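Long-range contact in phosphoribosyl-aminoimidazole carboxylase (Aspergillus clavatus, PDB 3K5I), which probably carboxylates 5-aminoimidazole ribonucleotide at the expense of ATP, as the N5-carboxyaminoimidazole ribonucleotide synthetase of purine biosynthesis: residues A139-L152 and L190-K202. Sequence-based numbering, arbitrary orientation.
Sequences AEHRELVENTPAEL and LEALKDRPLYAEK. With ADP (adenosine-5'-diphosphate), chain G.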
ATOM      1  N   ALA A 139      33.813  12.933  -7.304  1.00 33.75           N
ATOM      2  CA  ALA A 139      34.609  13.866  -6.502  1.00 32.41           C
ATOM      3  C   ALA A 139      35.979  13.352  -6.070  1.00 99.75           C
ATOM      4  O   ALA A 139      36.166  12.218  -5.688  1.00 30.77           O
ATOM      5  CB  ALA A 139      33.837  14.340  -5.238  1.00 35.77           C
ATOM      6  N   GLU A 140      36.960  14.232  -6.119  1.00 30.13           N
ATOM      7  CA  GLU A 140      38.314  13.939  -5.719  1.00 64.48           C
ATOM      8  C   GLU A 140      38.355  13.604  -4.242  1.00 37.78           C
ATOM      9  O   GLU A 140      37.619  14.197  -3.449  1.00 23.35           O
ATOM     10  CB  GLU A 140      39.092  15.242  -5.843  1.00 53.63           C
ATOM     11  CG  GLU A 140      40.557  15.054  -5.589  1.00 99.75           C
ATOM     12  CD  GLU A 140      41.378  15.998  -6.421  1.00 99.75           C
ATOM     13  OE1 GLU A 140      42.596  15.950  -6.191  1.00 26.78           O
ATOM     14  OE2 GLU A 140      40.810  16.766  -7.245  1.00 44.28           O
ATOM     15  N   HIS A 141      39.280  12.736  -3.850  1.00 23.27           N
ATOM     16  CA  HIS A 141      39.317  12.476  -2.436  1.00 28.61           C
ATOM     17  C   HIS A 141      40.716  12.093  -2.056  1.00 25.76           C
ATOM     18  O   HIS A 141      41.619  12.081  -2.905  1.00 67.63           O
ATOM     19  CB  HIS A 141      38.311  11.385  -2.085  1.00 15.86           C
ATOM     20  CG  HIS A 141      38.526  10.090  -2.795  1.00 99.75           C
ATOM     21  ND1 HIS A 141      37.609   9.592  -3.698  1.00 39.47           N
ATOM     22  CD2 HIS A 141      39.529   9.180  -2.710  1.00 51.94           C
ATOM     23  CE1 HIS A 141      38.056   8.433  -4.158  1.00 99.75           C
ATOM     24  NE2 HIS A 141      39.210   8.155  -3.573  1.00 29.62           N
ATOM     25  N   ARG A 142      40.867  11.792  -0.772  1.00 50.43           N
ATOM     26  CA  ARG A 142      42.147  11.373  -0.213  1.00 37.07           C
ATOM     27  C   ARG A 142      41.816  10.503   0.980  1.00 51.87           C
ATOM     28  O   ARG A 142      41.035  10.900   1.834  1.00 16.82           O
ATOM     29  CB  ARG A 142      43.002  12.572   0.242  1.00 26.08           C
ATOM     30  CG  ARG A 142      43.431  13.452  -0.924  1.00 45.58           C
ATOM     31  CD  ARG A 142      44.473  12.779  -1.827  1.00 76.35           C
ATOM     32  NE  ARG A 142      45.252  13.798  -2.525  1.00 99.75           N
ATOM     33  CZ  ARG A 142      44.814  14.461  -3.588  1.00 44.85           C
ATOM     34  NH1 ARG A 142      43.621  14.163  -4.081  1.00 73.18           N
ATOM     35  NH2 ARG A 142      45.567  15.396  -4.156  1.00 69.68           N
ATOM     36  N   GLU A 143      42.380   9.312   1.089  1.00 21.51           N
ATOM     37  CA  GLU A 143      42.025   8.552   2.278  1.00 26.19           C
ATOM     38  C   GLU A 143      42.824   9.137   3.448  1.00 30.73           C
ATOM     39  O   GLU A 143      43.768   9.889   3.228  1.00 51.06           O
ATOM     40  CB  GLU A 143      42.074   7.041   1.993  1.00 40.57           C
ATOM     41  CG  GLU A 143      43.010   6.184   2.801  1.00 37.57           C
ATOM     42  CD  GLU A 143      43.400   4.958   1.989  1.00 99.75           C
ATOM     43  OE1 GLU A 143      44.286   5.063   1.105  1.00 57.17           O
ATOM     44  OE2 GLU A 143      42.782   3.893   2.211  1.00 34.26           O
ATOM     45  N   LEU A 144      42.457   8.845   4.690  1.00 42.88           N
ATOM     46  CA  LEU A 144      43.200   9.384   5.825  1.00 40.25           C
ATOM     47  C   LEU A 144      43.868   8.202   6.484  1.00 25.73           C
ATOM     48  O   LEU A 144      43.170   7.435   7.105  1.00 26.30           O
ATOM     49  CB  LEU A 144      42.269   9.958   6.893  1.00 40.99           C
ATOM     50  CG  LEU A 144      42.153  11.485   6.912  1.00 37.74           C
ATOM     51  CD1 LEU A 144      41.238  11.838   5.747  1.00 24.22           C
ATOM     52  CD2 LEU A 144      41.639  11.930   8.293  1.00 35.68           C
ATOM     53  N   VAL A 145      45.182   8.054   6.369  1.00 91.62           N
ATOM     54  CA  VAL A 145      45.863   6.924   6.997  1.00 38.20           C
ATOM     55  C   VAL A 145      45.868   6.852   8.541  1.00 99.75           C
ATOM     56  O   VAL A 145      45.997   5.775   9.128  1.00 36.75           O
ATOM     57  CB  VAL A 145      47.225   6.675   6.362  1.00 86.77           C
ATOM     58  CG1 VAL A 145      48.107   5.882   7.318  1.00 99.75           C
ATOM     59  CG2 VAL A 145      47.025   5.981   5.008  1.00 99.75           C
ATOM     60  N   GLU A 146      45.721   7.985   9.221  1.00 32.73           N
ATOM     61  CA  GLU A 146      45.639   7.998  10.689  1.00 42.00           C
ATOM     62  C   GLU A 146      44.635   9.115  10.866  1.00 94.54           C
ATOM     63  O   GLU A 146      44.265   9.789   9.898  1.00 33.93           O
ATOM     64  CB  GLU A 146      46.897   8.427  11.413  1.00 56.16           C
ATOM     65  CG  GLU A 146      47.679   9.396  10.587  1.00 22.83           C
ATOM     66  CD  GLU A 146      49.112   8.955  10.493  1.00 99.75           C
ATOM     67  OE1 GLU A 146      49.709   9.147   9.412  1.00 99.75           O
ATOM     68  OE2 GLU A 146      49.612   8.404  11.502  1.00 99.75           O
ATOM     69  N   ASN A 147      44.186   9.305  12.097  1.00 44.46           N
ATOM     70  CA  ASN A 147      43.202  10.355  12.293  1.00 45.01           C
ATOM     71  C   ASN A 147      43.672  11.560  13.096  1.00 99.75           C
ATOM     72  O   ASN A 147      43.173  11.964  14.143  1.00 51.89           O
ATOM     73  CB  ASN A 147      41.762   9.856  12.447  1.00 30.95           C
ATOM     74  CG  ASN A 147      41.337   8.913  11.336  1.00 35.04           C
ATOM     75  OD1 ASN A 147      41.415   9.210  10.126  1.00 37.49           O
ATOM     76  ND2 ASN A 147      40.871   7.746  11.758  1.00 34.40           N
ATOM     77  N   THR A 148      44.705  12.133  12.518  1.00 29.63           N
ATOM     78  CA  THR A 148      45.404  13.268  13.040  1.00 28.86           C
ATOM     79  C   THR A 148      44.937  14.517  12.310  1.00 30.39           C
ATOM     80  O   THR A 148      44.403  14.478  11.200  1.00 27.16           O
ATOM     81  CB  THR A 148      46.895  12.944  12.914  1.00 49.47           C
ATOM     82  OG1 THR A 148      47.214  12.661  11.542  1.00 30.73           O
ATOM     83  CG2 THR A 148      47.125  11.642  13.649  1.00 18.30           C
ATOM     84  N   PRO A 149      45.144  15.639  12.990  1.00 32.30           N
ATOM     85  CA  PRO A 149      44.690  16.907  12.461  1.00 86.43           C
ATOM     86  C   PRO A 149      45.734  17.251  11.439  1.00 42.44           C
ATOM     87  O   PRO A 149      45.465  17.919  10.438  1.00 60.32           O
ATOM     88  CB  PRO A 149      44.717  17.818  13.687  1.00 99.75           C
ATOM     89  CG  PRO A 149      44.524  16.874  14.844  1.00 44.56           C
ATOM     90  CD  PRO A 149      45.377  15.691  14.446  1.00 39.02           C
ATOM     91  N   ALA A 150      46.929  16.753  11.730  1.00 31.10           N
ATOM     92  CA  ALA A 150      48.083  16.931  10.861  1.00 37.25           C
ATOM     93  C   ALA A 150      47.683  16.363   9.502  1.00 29.33           C
ATOM     94  O   ALA A 150      47.715  17.033   8.460  1.00 79.32           O
ATOM     95  CB  ALA A 150      49.236  16.128  11.433  1.00 99.75           C
ATOM     96  N   GLU A 151      47.292  15.099   9.545  1.00 36.40           N
ATOM     97  CA  GLU A 151      46.832  14.369   8.381  1.00 71.46           C
ATOM     98  C   GLU A 151      45.710  15.120   7.655  1.00 32.33           C
ATOM     99  O   GLU A 151      45.757  15.430   6.448  1.00 36.83           O
ATOM    100  CB  GLU A 151      46.271  13.067   8.931  1.00 29.03           C
ATOM    101  CG  GLU A 151      45.430  12.272   7.955  1.00 45.60           C
ATOM    102  CD  GLU A 151      46.220  11.152   7.279  1.00 99.75           C
ATOM    103  OE1 GLU A 151      45.942  10.001   7.689  1.00 99.75           O
ATOM    104  OE2 GLU A 151      47.065  11.392   6.371  1.00 47.03           O
ATOM    105  N   LEU A 152      44.676  15.423   8.423  1.00 30.73           N
ATOM    106  CA  LEU A 152      43.528  16.146   7.881  1.00 40.06           C
ATOM    107  C   LEU A 152      43.970  17.500   7.321  1.00 33.53           C
ATOM    108  O   LEU A 152      43.770  17.803   6.143  1.00 48.31           O
ATOM    109  CB  LEU A 152      42.504  16.324   8.997  1.00 68.92           C
ATOM    110  CG  LEU A 152      41.079  16.765   8.630  1.00 46.15           C
ATOM    111  CD1 LEU A 152      40.499  16.366   7.259  1.00 16.49           C
ATOM    112  CD2 LEU A 152      40.236  16.238   9.761  1.00 36.24           C
ATOM    113  N   LEU A 190      37.089  15.411  13.576  1.00 25.10           N
ATOM    114  CA  LEU A 190      37.668  14.140  14.018  1.00 20.19           C
ATOM    115  C   LEU A 190      36.874  13.596  15.212  1.00 49.54           C
ATOM    116  O   LEU A 190      36.401  12.466  15.275  1.00 23.40           O
ATOM    117  CB  LEU A 190      39.193  14.239  14.250  1.00 23.75           C
ATOM    118  CG  LEU A 190      40.154  14.684  13.142  1.00 44.90           C
ATOM    119  CD1 LEU A 190      41.530  15.067  13.688  1.00 33.10           C
ATOM    120  CD2 LEU A 190      40.261  13.654  12.023  1.00 30.39           C
ATOM    121  N   GLU A 191      36.676  14.431  16.206  1.00 35.69           N
ATOM    122  CA  GLU A 191      35.905  13.923  17.312  1.00 14.00           C
ATOM    123  C   GLU A 191      34.630  13.319  16.735  1.00 36.26           C
ATOM    124  O   GLU A 191      34.301  12.148  16.956  1.00 22.75           O
ATOM    125  CB  GLU A 191      35.606  15.122  18.207  1.00 60.32           C
ATOM    126  CG  GLU A 191      35.003  14.811  19.558  1.00 15.25           C
ATOM    127  CD  GLU A 191      35.535  13.573  20.226  1.00 52.16           C
ATOM    128  OE1 GLU A 191      36.745  13.265  20.109  1.00 33.70           O
ATOM    129  OE2 GLU A 191      34.701  12.926  20.892  1.00 43.90           O
ATOM    130  N   ALA A 192      33.907  14.139  15.983  1.00  8.22           N
ATOM    131  CA  ALA A 192      32.615  13.727  15.408  1.00 19.84           C
ATOM    132  C   ALA A 192      32.484  12.336  14.810  1.00 26.65           C
ATOM    133  O   ALA A 192      31.498  11.619  15.057  1.00 37.33           O
ATOM    134  CB  ALA A 192      32.001  14.787  14.519  1.00 28.40           C
ATOM    135  N   LEU A 193      33.494  11.986  14.023  1.00 37.31           N
ATOM    136  CA  LEU A 193      33.591  10.716  13.323  1.00 18.99           C
ATOM    137  C   LEU A 193      34.671   9.901  13.983  1.00 99.75           C
ATOM    138  O   LEU A 193      35.420   9.164  13.345  1.00 17.44           O
ATOM    139  CB  LEU A 193      34.104  11.060  11.939  1.00 19.06           C
ATOM    140  CG  LEU A 193      33.035  11.722  11.058  1.00 10.37           C
ATOM    141  CD1 LEU A 193      33.520  11.788   9.594  1.00 15.82           C
ATOM    142  CD2 LEU A 193      31.717  10.973  11.110  1.00 13.68           C
ATOM    143  N   LYS A 194      34.742  10.077  15.291  1.00 18.49           N
ATOM    144  CA  LYS A 194      35.731   9.387  16.073  1.00 34.78           C
ATOM    145  C   LYS A 194      35.860   7.913  15.749  1.00 18.16           C
ATOM    146  O   LYS A 194      34.904   7.204  15.501  1.00 29.29           O
ATOM    147  CB  LYS A 194      35.264   9.469  17.522  1.00 65.47           C
ATOM    148  CG  LYS A 194      36.198  10.079  18.542  1.00 99.75           C
ATOM    149  CD  LYS A 194      35.865   9.487  19.915  1.00 24.05           C
ATOM    150  CE  LYS A 194      34.733  10.163  20.662  1.00 99.75           C
ATOM    151  NZ  LYS A 194      35.109  10.277  22.099  1.00 62.33           N
ATOM    152  N   ASP A 195      37.075   7.423  15.904  1.00 17.12           N
ATOM    153  CA  ASP A 195      37.364   6.008  15.761  1.00 99.75           C
ATOM    154  C   ASP A 195      36.764   5.263  14.611  1.00 40.39           C
ATOM    155  O   ASP A 195      36.353   4.129  14.825  1.00 17.26           O
ATOM    156  CB  ASP A 195      36.842   5.283  17.005  1.00 17.75           C
ATOM    157  CG  ASP A 195      37.782   5.424  18.168  1.00 99.75           C
ATOM    158  OD1 ASP A 195      39.018   5.497  17.987  1.00 35.88           O
ATOM    159  OD2 ASP A 195      37.260   5.485  19.285  1.00 30.26           O
ATOM    160  N   ARG A 196      36.709   5.882  13.437  1.00 23.53           N
ATOM    161  CA  ARG A 196      36.181   5.244  12.245  1.00  8.17           C
ATOM    162  C   ARG A 196      37.288   5.394  11.154  1.00 37.83           C
ATOM    163  O   ARG A 196      38.187   6.222  11.247  1.00 26.66           O
ATOM    164  CB  ARG A 196      34.790   5.874  11.875  1.00 16.21           C
ATOM    165  CG  ARG A 196      33.765   5.864  13.056  1.00  9.17           C
ATOM    166  CD  ARG A 196      32.432   6.619  12.771  1.00  4.27           C
ATOM    167  NE  ARG A 196      31.708   5.995  11.646  1.00  9.34           N
ATOM    168  CZ  ARG A 196      30.532   6.384  11.151  1.00 43.28           C
ATOM    169  NH1 ARG A 196      29.917   7.441  11.664  1.00 29.08           N
ATOM    170  NH2 ARG A 196      29.981   5.748  10.127  1.00 20.85           N
ATOM    171  N   PRO A 197      37.288   4.582  10.110  1.00 21.02           N
ATOM    172  CA  PRO A 197      38.270   4.713   9.019  1.00 23.01           C
ATOM    173  C   PRO A 197      37.639   5.855   8.189  1.00 39.80           C
ATOM    174  O   PRO A 197      36.433   5.845   7.921  1.00 16.18           O
ATOM    175  CB  PRO A 197      38.050   3.433   8.203  1.00 15.10           C
ATOM    176  CG  PRO A 197      36.620   2.994   8.504  1.00 23.49           C
ATOM    177  CD  PRO A 197      36.279   3.528   9.872  1.00 21.83           C
ATOM    178  N   LEU A 198      38.423   6.848   7.787  1.00 18.81           N
ATOM    179  CA  LEU A 198      37.927   8.019   7.047  1.00 16.03           C
ATOM    180  C   LEU A 198      38.644   8.324   5.763  1.00 12.44           C
ATOM    181  O   LEU A 198      39.747   7.851   5.465  1.00 26.50           O
ATOM    182  CB  LEU A 198      38.244   9.282   7.873  1.00 12.12           C
ATOM    183  CG  LEU A 198      37.938   9.112   9.340  1.00 30.75           C
ATOM    184  CD1 LEU A 198      38.201  10.482   9.914  1.00 22.20           C
ATOM    185  CD2 LEU A 198      36.479   8.653   9.529  1.00  7.23           C
ATOM    186  N   TYR A 199      38.022   9.227   5.032  1.00 22.51           N
ATOM    187  CA  TYR A 199      38.614   9.734   3.809  1.00 20.60           C
ATOM    188  C   TYR A 199      37.871  11.067   3.667  1.00 99.75           C
ATOM    189  O   TYR A 199      36.812  11.266   4.234  1.00 15.07           O
ATOM    190  CB  TYR A 199      38.487   8.827   2.590  1.00 18.76           C
ATOM    191  CG  TYR A 199      37.107   8.831   2.028  1.00 15.03           C
ATOM    192  CD1 TYR A 199      36.107   8.098   2.670  1.00  8.94           C
ATOM    193  CD2 TYR A 199      36.788   9.586   0.907  1.00 21.32           C
ATOM    194  CE1 TYR A 199      34.866   8.065   2.132  1.00  7.87           C
ATOM    195  CE2 TYR A 199      35.512   9.578   0.383  1.00 41.62           C
ATOM    196  CZ  TYR A 199      34.562   8.826   1.043  1.00 27.22           C
ATOM    197  OH  TYR A 199      33.257   8.685   0.663  1.00 23.66           O
ATOM    198  N   ALA A 200      38.433  12.031   2.963  1.00 28.99           N
ATOM    199  CA  ALA A 200      37.787  13.335   2.772  1.00 29.28           C
ATOM    200  C   ALA A 200      37.442  13.503   1.305  1.00 99.75           C
ATOM    201  O   ALA A 200      38.106  12.918   0.437  1.00 59.39           O
ATOM    202  CB  ALA A 200      38.735  14.455   3.233  1.00 30.88           C
ATOM    203  N   GLU A 201      36.419  14.302   1.019  1.00 20.94           N
ATOM    204  CA  GLU A 201      36.153  14.405  -0.404  1.00 19.12           C
ATOM    205  C   GLU A 201      36.224  15.874  -0.815  1.00 80.72           C
ATOM    206  O   GLU A 201      35.834  16.766  -0.054  1.00 21.15           O
ATOM    207  CB  GLU A 201      34.782  13.750  -0.585  1.00  9.67           C
ATOM    208  CG  GLU A 201      34.798  12.518  -1.450  1.00 41.80           C
ATOM    209  CD  GLU A 201      33.385  12.040  -1.728  1.00 32.68           C
ATOM    210  OE1 GLU A 201      32.444  12.846  -1.572  1.00 24.20           O
ATOM    211  OE2 GLU A 201      33.198  10.862  -2.096  1.00 99.75           O
ATOM    212  N   LYS A 202      36.739  16.156  -2.004  1.00 50.09           N
ATOM    213  CA  LYS A 202      36.823  17.553  -2.408  1.00 47.71           C
ATOM    214  C   LYS A 202      35.377  17.980  -2.532  1.00 15.42           C
ATOM    215  O   LYS A 202      34.531  17.154  -2.902  1.00 29.38           O
ATOM    216  CB  LYS A 202      37.560  17.686  -3.742  1.00 25.14           C
ATOM    217  CG  LYS A 202      37.102  18.888  -4.549  1.00 14.54           C
ATOM    218  CD  LYS A 202      38.140  19.180  -5.642  1.00 37.23           C
ATOM    219  CE  LYS A 202      39.233  20.119  -5.171  1.00 48.73           C
ATOM    220  NZ  LYS A 202      40.228  20.393  -6.251  1.00 58.79           N
TER
HETATM  221  PB  ADP G 400      25.147   8.923   3.060  1.00 15.05           P
HETATM  222  O1B ADP G 400      25.059   8.957   4.537  1.00 16.77           O
HETATM  223  O2B ADP G 400      25.539   7.466   2.935  1.00 29.81           O
HETATM  224  O3B ADP G 400      24.097   9.021   1.907  1.00 10.47           O
HETATM  225  PA  ADP G 400      26.467  10.743   1.079  1.00 20.75           P
HETATM  226  O1A ADP G 400      25.496  10.409   0.034  1.00  6.67           O
HETATM  227  O2A ADP G 400      27.857  10.693   0.495  1.00 19.42           O
HETATM  228  O3A ADP G 400      26.275   9.864   2.410  1.00 27.99           O
HETATM  229  O5' ADP G 400      26.111  12.283   1.376  1.00 14.72           O
HETATM  230  C5' ADP G 400      24.765  12.724   1.591  1.00 21.78           C
HETATM  231  C4' ADP G 400      24.575  14.081   0.962  1.00 30.87           C
HETATM  232  O4' ADP G 400      25.545  15.011   1.509  1.00 23.47           O
HETATM  233  C3' ADP G 400      24.835  14.244  -0.525  1.00  9.37           C
HETATM  234  O3' ADP G 400      23.547  14.080  -1.140  1.00 12.06           O
HETATM  235  C2' ADP G 400      25.199  15.721  -0.724  1.00 29.22           C
HETATM  236  O2' ADP G 400      24.114  16.602  -0.306  1.00 14.68           O
HETATM  237  C1' ADP G 400      26.077  15.815   0.506  1.00  8.68           C
HETATM  238  N9  ADP G 400      27.436  15.552   0.061  1.00 19.15           N
HETATM  239  C8  ADP G 400      28.022  14.316   0.043  1.00 25.40           C
HETATM  240  N7  ADP G 400      29.227  14.360  -0.570  1.00 27.50           N
HETATM  241  C5  ADP G 400      29.377  15.702  -0.854  1.00 19.40           C
HETATM  242  C6  ADP G 400      30.512  16.399  -1.390  1.00 99.75           C
HETATM  243  N6  ADP G 400      31.591  16.084  -1.836  1.00 11.60           N
HETATM  244  N1  ADP G 400      30.346  17.743  -1.556  1.00 12.17           N
HETATM  245  C2  ADP G 400      29.222  18.444  -1.152  1.00 28.62           C
HETATM  246  N3  ADP G 400      28.238  17.819  -0.562  1.00 34.85           N
HETATM  247  C4  ADP G 400      28.314  16.481  -0.445  1.00 31.48           C
HETATM  248  O   HOH W   1      41.119   6.850   8.730  1.00 21.84           O
HETATM  249  O   HOH W   2      41.751   5.256   5.784  1.00 43.90           O
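His-141 and Tyr-199 meet in a T-shaped stack, the tyrosine turning its edge to the histidine face with the planes at 80° and the centroids 5.6 Å apart. The register puts both side chains on one face as diagonal neighbours, and first torsions of 58° and 75°, with CG between backbone N and carbonyl carbon, set how the rings are turned there, where Phe-125 of helix 124-132 touches each. In the antiparallel strands beneath, Arg-142 and Ala-200 form a hydrogen-bonded pair, and farther along Lys-202 N donates almost straight to Glu-140 O (2.6 Å). Glu-140 OE2 and Lys-202 NZ make a long salt bridge of 3.8 Å, while Glu-140 OE1 takes Arg-142 NH1 through its anti lone pair.

On the face carrying Leu-144, Leu-198 and Ala-200, mainly apolar side chains meet across the strands. Leu-144 CD2 lies 4.1 Å from Leu-198 CD1, and the helix ends close in beyond them: Leu-152 CD2 and Leu-190 CD2 meet tip to tip, tightly, at 3.4 Å. Where the strands part, one water bridges the two segments: it accepts from Leu-198 N and has Leu-144 O and Asn-147 OD1 within hydrogen-bonding distance, with too few protons for every acceptor nearby.

Outward, strand 163-167 flanks 198-202, and its Lys-166 forms a salt bridge with Glu-201 OE1. The adenine N6 of ADP donates weakly to that oxygen (3.4 Å) and to Lys-202 O (3.3 Å). Outermost in this chain's four-stranded antiparallel sheet, strand 141-144 thus lies beside strand 198-202, whose end meets the adenine in the ADP pocket of the ATP-grasp fold.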